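Local structure of apical membrane antigen 1 (Neospora caninum, 4APL) at residues L40-R52 / W294-G306. The protein probably takes part in host-cell invasion by this apicomplexan parasite as a component of the moving junction, the chain here being its domains I, II and III. Numbering follows the deposited sequence.
Sequences LGQDKEVDGKLYR and WWPVHEKDQPHSG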
loop_
_atom_site.group_PDB
_atom_site.type_symbol
_atom_site.label_atom_id
_atom_site.label_comp_id
_atom_site.label_asym_id
_atom_site.label_seq_id
_atom_site.Cartn_x
_atom_site.Cartn_y
_atom_site.Cartn_z
ATOM N N LEU A 40 2.712 11.474 2.002
ATOM C CA LEU A 40 3.180 12.692 2.662
ATOM C C LEU A 40 1.961 13.475 3.109
ATOM O O LEU A 40 1.727 14.596 2.651
ATOM C CB LEU A 40 4.022 13.543 1.703
ATOM C CG LEU A 40 5.419 13.046 1.330
ATOM C CD1 LEU A 40 5.922 13.737 0.080
ATOM C CD2 LEU A 40 6.379 13.277 2.480
ATOM N N GLY A 41 1.162 12.852 3.971
ATOM C CA GLY A 41 -0.182 13.327 4.255
ATOM C C GLY A 41 -0.291 14.222 5.474
ATOM O O GLY A 41 -1.350 14.769 5.748
ATOM N N GLN A 42 0.799 14.380 6.210
ATOM C CA GLN A 42 0.803 15.290 7.342
ATOM C C GLN A 42 1.963 16.282 7.239
ATOM O O GLN A 42 2.886 16.071 6.462
ATOM C CB GLN A 42 0.849 14.507 8.661
ATOM C CG GLN A 42 -0.517 14.036 9.142
ATOM C CD GLN A 42 -0.438 12.804 10.030
ATOM O OE1 GLN A 42 0.619 12.475 10.561
ATOM N NE2 GLN A 42 -1.555 12.098 10.170
ATOM N N ASP A 43 1.878 17.383 7.989
ATOM C CA ASP A 43 2.972 18.359 8.087
ATOM C C ASP A 43 3.306 18.669 9.556
ATOM O O ASP A 43 2.417 18.956 10.367
ATOM C CB ASP A 43 2.632 19.660 7.337
ATOM C CG ASP A 43 2.260 19.430 5.869
ATOM O OD1 ASP A 43 2.924 18.619 5.184
ATOM O OD2 ASP A 43 1.310 20.086 5.388
ATOM N N LYS A 44 4.590 18.598 9.898
ATOM C CA LYS A 44 5.027 18.903 11.250
ATOM C C LYS A 44 6.033 20.037 11.244
ATOM O O LYS A 44 6.774 20.214 10.279
ATOM C CB LYS A 44 5.642 17.674 11.910
ATOM C CG LYS A 44 4.750 16.452 11.865
ATOM C CD LYS A 44 3.681 16.466 12.944
ATOM C CE LYS A 44 2.610 15.447 12.592
ATOM N NZ LYS A 44 2.021 14.755 13.770
ATOM N N GLU A 45 6.050 20.807 12.328
ATOM C CA GLU A 45 7.026 21.871 12.499
ATOM C C GLU A 45 8.274 21.327 13.182
ATOM O O GLU A 45 8.181 20.696 14.228
ATOM C CB GLU A 45 6.428 23.005 13.331
ATOM C CG GLU A 45 6.815 24.396 12.856
ATOM C CD GLU A 45 7.097 25.345 14.002
ATOM O OE1 GLU A 45 6.849 24.966 15.170
ATOM O OE2 GLU A 45 7.573 26.470 13.730
ATOM N N VAL A 46 9.430 21.535 12.561
ATOM C CA VAL A 46 10.715 21.249 13.199
ATOM C C VAL A 46 11.652 22.445 13.016
ATOM O O VAL A 46 11.855 22.916 11.892
ATOM C CB VAL A 46 11.371 19.972 12.626
ATOM C CG1 VAL A 46 12.786 19.797 13.152
ATOM C CG2 VAL A 46 10.534 18.755 12.959
ATOM N N ASP A 47 12.182 22.956 14.127
ATOM C CA ASP A 47 13.104 24.094 14.109
ATOM C C ASP A 47 12.578 25.284 13.323
ATOM O O ASP A 47 13.323 25.902 12.568
ATOM C CB ASP A 47 14.455 23.677 13.530
ATOM C CG ASP A 47 15.126 22.597 14.344
ATOM O OD1 ASP A 47 14.886 22.537 15.571
ATOM O OD2 ASP A 47 15.900 21.812 13.757
ATOM N N GLY A 48 11.295 25.594 13.484
ATOM C CA GLY A 48 10.710 26.741 12.803
ATOM C C GLY A 48 10.067 26.398 11.476
ATOM O O GLY A 48 8.973 26.876 11.178
ATOM N N LYS A 49 10.739 25.563 10.683
ATOM C CA LYS A 49 10.240 25.164 9.362
ATOM C C LYS A 49 9.184 24.056 9.416
ATOM O O LYS A 49 9.126 23.275 10.368
ATOM C CB LYS A 49 11.398 24.744 8.448
ATOM C CG LYS A 49 12.126 25.898 7.765
ATOM C CD LYS A 49 13.312 25.410 6.942
ATOM C CE LYS A 49 14.343 26.515 6.732
ATOM N NZ LYS A 49 15.745 26.026 6.895
ATOM N N LEU A 50 8.364 23.994 8.370
ATOM C CA LEU A 50 7.246 23.060 8.272
ATOM C C LEU A 50 7.562 21.981 7.225
ATOM O O LEU A 50 7.934 22.289 6.088
ATOM C CB LEU A 50 5.981 23.828 7.866
ATOM C CG LEU A 50 4.605 23.451 8.417
ATOM C CD1 LEU A 50 4.686 22.948 9.846
ATOM C CD2 LEU A 50 3.701 24.663 8.351
ATOM N N TYR A 51 7.417 20.717 7.609
ATOM C CA TYR A 51 7.880 19.612 6.773
ATOM C C TYR A 51 6.783 18.620 6.509
ATOM O O TYR A 51 5.911 18.396 7.357
ATOM C CB TYR A 51 9.042 18.890 7.437
ATOM C CG TYR A 51 10.263 19.754 7.575
ATOM C CD1 TYR A 51 11.163 19.888 6.526
ATOM C CD2 TYR A 51 10.507 20.459 8.748
ATOM C CE1 TYR A 51 12.288 20.680 6.650
ATOM C CE2 TYR A 51 11.627 21.258 8.879
ATOM C CZ TYR A 51 12.513 21.365 7.828
ATOM O OH TYR A 51 13.614 22.168 7.949
ATOM N N ARG A 52 6.839 18.011 5.332
ATOM C CA ARG A 52 5.875 16.983 4.975
ATOM C C ARG A 52 6.199 15.678 5.691
ATOM O O ARG A 52 7.355 15.413 6.018
ATOM C CB ARG A 52 5.817 16.806 3.461
ATOM C CG ARG A 52 5.359 18.063 2.748
ATOM C CD ARG A 52 4.910 17.772 1.332
ATOM N NE ARG A 52 3.540 17.267 1.279
ATOM C CZ ARG A 52 2.961 16.814 0.172
ATOM N NH1 ARG A 52 3.637 16.801 -0.973
ATOM N NH2 ARG A 52 1.713 16.367 0.204
ATOM N N TRP A 294 16.794 15.969 4.086
ATOM C CA TRP A 294 16.213 14.621 3.991
ATOM C C TRP A 294 14.720 14.603 3.839
ATOM O O TRP A 294 14.160 13.588 3.424
ATOM C CB TRP A 294 16.582 13.769 5.205
ATOM C CG TRP A 294 18.038 13.793 5.610
ATOM C CD1 TRP A 294 18.558 14.027 6.881
ATOM C CD2 TRP A 294 19.208 13.529 4.766
ATOM N NE1 TRP A 294 19.924 13.951 6.875
ATOM C CE2 TRP A 294 20.380 13.664 5.636
ATOM C CE3 TRP A 294 19.398 13.233 3.424
ATOM C CZ2 TRP A 294 21.674 13.492 5.160
ATOM C CZ3 TRP A 294 20.707 13.056 2.959
ATOM C CH2 TRP A 294 21.817 13.181 3.807
ATOM N N TRP A 295 14.057 15.697 4.220
ATOM C CA TRP A 295 12.591 15.753 4.226
ATOM C C TRP A 295 12.075 16.721 3.205
ATOM O O TRP A 295 12.719 17.727 2.928
ATOM C CB TRP A 295 12.060 16.163 5.600
ATOM C CG TRP A 295 12.665 15.434 6.775
ATOM C CD1 TRP A 295 13.090 14.107 6.834
ATOM C CD2 TRP A 295 12.899 15.964 8.120
ATOM N NE1 TRP A 295 13.577 13.801 8.076
ATOM C CE2 TRP A 295 13.489 14.864 8.899
ATOM C CE3 TRP A 295 12.695 17.195 8.736
ATOM C CZ2 TRP A 295 13.851 15.014 10.227
ATOM C CZ3 TRP A 295 13.065 17.333 10.077
ATOM C CH2 TRP A 295 13.633 16.267 10.800
ATOM N N PRO A 296 10.886 16.449 2.643
ATOM C CA PRO A 296 10.251 17.446 1.784
ATOM C C PRO A 296 9.722 18.615 2.600
ATOM O O PRO A 296 9.284 18.440 3.739
ATOM C CB PRO A 296 9.077 16.684 1.147
ATOM C CG PRO A 296 9.366 15.242 1.371
ATOM C CD PRO A 296 10.139 15.180 2.656
ATOM N N VAL A 297 9.743 19.793 1.996
ATOM C CA VAL A 297 9.222 20.995 2.619
ATOM C C VAL A 297 7.729 21.130 2.341
ATOM O O VAL A 297 7.221 20.578 1.368
ATOM C CB VAL A 297 9.971 22.233 2.081
ATOM C CG1 VAL A 297 9.582 23.493 2.850
ATOM C CG2 VAL A 297 11.474 22.001 2.153
ATOM N N HIS A 298 7.026 21.842 3.217
ATOM C CA HIS A 298 5.648 22.263 2.964
ATOM C C HIS A 298 5.607 23.323 1.893
ATOM O O HIS A 298 6.504 24.162 1.810
ATOM C CB HIS A 298 5.028 22.789 4.257
ATOM C CG HIS A 298 3.640 23.364 4.092
ATOM N ND1 HIS A 298 2.569 22.850 4.720
ATOM C CD2 HIS A 298 3.182 24.469 3.376
ATOM C CE1 HIS A 298 1.473 23.575 4.406
ATOM N NE2 HIS A 298 1.850 24.558 3.575
ATOM N N GLU A 299 4.588 23.261 1.036
ATOM C CA GLU A 299 4.258 24.346 0.100
ATOM C C GLU A 299 2.751 24.582 0.148
ATOM O O GLU A 299 2.011 23.738 0.654
ATOM C CB GLU A 299 4.676 23.994 -1.332
ATOM C CG GLU A 299 6.133 23.584 -1.497
ATOM C CD GLU A 299 6.278 22.216 -2.148
ATOM O OE1 GLU A 299 6.087 22.107 -3.384
ATOM O OE2 GLU A 299 6.579 21.243 -1.416
ATOM N N LYS A 300 2.295 25.710 -0.394
ATOM C CA LYS A 300 0.935 26.192 -0.131
ATOM C C LYS A 300 -0.179 25.299 -0.692
ATOM O O LYS A 300 -1.262 25.213 -0.107
ATOM C CB LYS A 300 0.758 27.638 -0.609
ATOM C CG LYS A 300 -0.042 28.515 0.347
ATOM C CD LYS A 300 -1.506 28.643 -0.061
ATOM C CE LYS A 300 -2.337 29.303 1.037
ATOM N NZ LYS A 300 -3.745 29.582 0.628
ATOM N N ASP A 301 0.097 24.614 -1.799
ATOM C CA ASP A 301 -0.956 23.952 -2.574
ATOM C C ASP A 301 -0.716 22.451 -2.788
ATOM O O ASP A 301 -1.409 21.810 -3.587
ATOM C CB ASP A 301 -1.091 24.638 -3.931
ATOM C CG ASP A 301 0.207 24.600 -4.728
ATOM O OD1 ASP A 301 1.270 24.308 -4.128
ATOM O OD2 ASP A 301 0.166 24.865 -5.953
ATOM N N GLN A 302 0.274 21.901 -2.089
ATOM C CA GLN A 302 0.693 20.511 -2.283
ATOM C C GLN A 302 -0.478 19.540 -2.149
ATOM O O GLN A 302 -1.362 19.749 -1.325
ATOM C CB GLN A 302 1.776 20.152 -1.271
ATOM C CG GLN A 302 1.326 20.330 0.169
ATOM C CD GLN A 302 2.485 20.401 1.141
ATOM O OE1 GLN A 302 2.284 20.365 2.357
ATOM N NE2 GLN A 302 3.705 20.510 0.613
ATOM N N PRO A 303 -0.482 18.466 -2.953
ATOM C CA PRO A 303 -1.608 17.536 -2.947
ATOM C C PRO A 303 -1.654 16.640 -1.705
ATOM O O PRO A 303 -0.629 16.093 -1.294
ATOM C CB PRO A 303 -1.375 16.694 -4.203
ATOM C CG PRO A 303 0.096 16.748 -4.434
ATOM C CD PRO A 303 0.560 18.082 -3.926
ATOM N N HIS A 304 -2.829 16.543 -1.090
ATOM C CA HIS A 304 -3.147 15.437 -0.201
ATOM C C HIS A 304 -4.231 14.619 -0.839
ATOM O O HIS A 304 -5.371 15.072 -0.993
ATOM C CB HIS A 304 -3.588 15.927 1.175
ATOM C CG HIS A 304 -2.463 16.500 2.014
ATOM N ND1 HIS A 304 -2.675 17.065 3.222
ATOM C CD2 HIS A 304 -1.087 16.595 1.773
ATOM C CE1 HIS A 304 -1.498 17.491 3.733
ATOM N NE2 HIS A 304 -0.529 17.207 2.845
ATOM N N SER A 305 -3.866 13.419 -1.274
ATOM C CA SER A 305 -4.821 12.507 -1.866
ATOM C C SER A 305 -5.821 12.107 -0.802
ATOM O O SER A 305 -7.011 11.977 -1.080
ATOM C CB SER A 305 -4.101 11.267 -2.383
ATOM O OG SER A 305 -3.629 10.490 -1.300
ATOM N N GLY A 306 -5.327 11.930 0.423
ATOM C CA GLY A 306 -6.120 11.368 1.512
ATOM C C GLY A 306 -6.551 9.945 1.221
ATOM O O GLY A 306 -7.543 9.470 1.762
#
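Arg52 reaches from the second strand of the hairpin, 49-53, into the curve of loop 294-306. Its CG stands anti to the carbonyl carbon (chi1 -62°), and a bend at chi3 (82°) carries the guanidinium to Pro303, where NH2 donates to Pro303 O at 2.8 Å, the oxygen lying slightly off the guanidinium plane. Leu40 CB covers one face of this group and Gln302 the opposite one, its amide stacked nearly parallel, while the His304 ring lies almost coplanar at the guanidinium edge. Asp278 O takes NH1, so backbone carbonyls hold the cation from two branches. His304 also turns a face to Gly41, whose CA sits 4.2 Å from the ring centroid in a CH-pi contact. On the other side of the strand from Arg52, Tyr51 offers a ring face to the edge of the six-membered ring of Trp295: a T-shaped pair, planes at 82°, with Trp295 CE3 3.7 Å from Tyr51 CG. Val46 meets the same indole edge, and Tyr154 stacks on Trp295. Between these two clusters the backbones join, Arg52 N donating to Pro296 O (2.9 Å) and His298 N to Leu50 O (3.0 Å). The His298 ring adds a weak hydrogen bond from ND1 to Asp43 OD2. The arrangement is a two-stranded antiparallel hairpin, closed by a type I' turn, whose strand 49-53 is bordered by the irregular loop between helix 262-271 and strand 312-317, through a single beta bridge, Tyr51 with Val297.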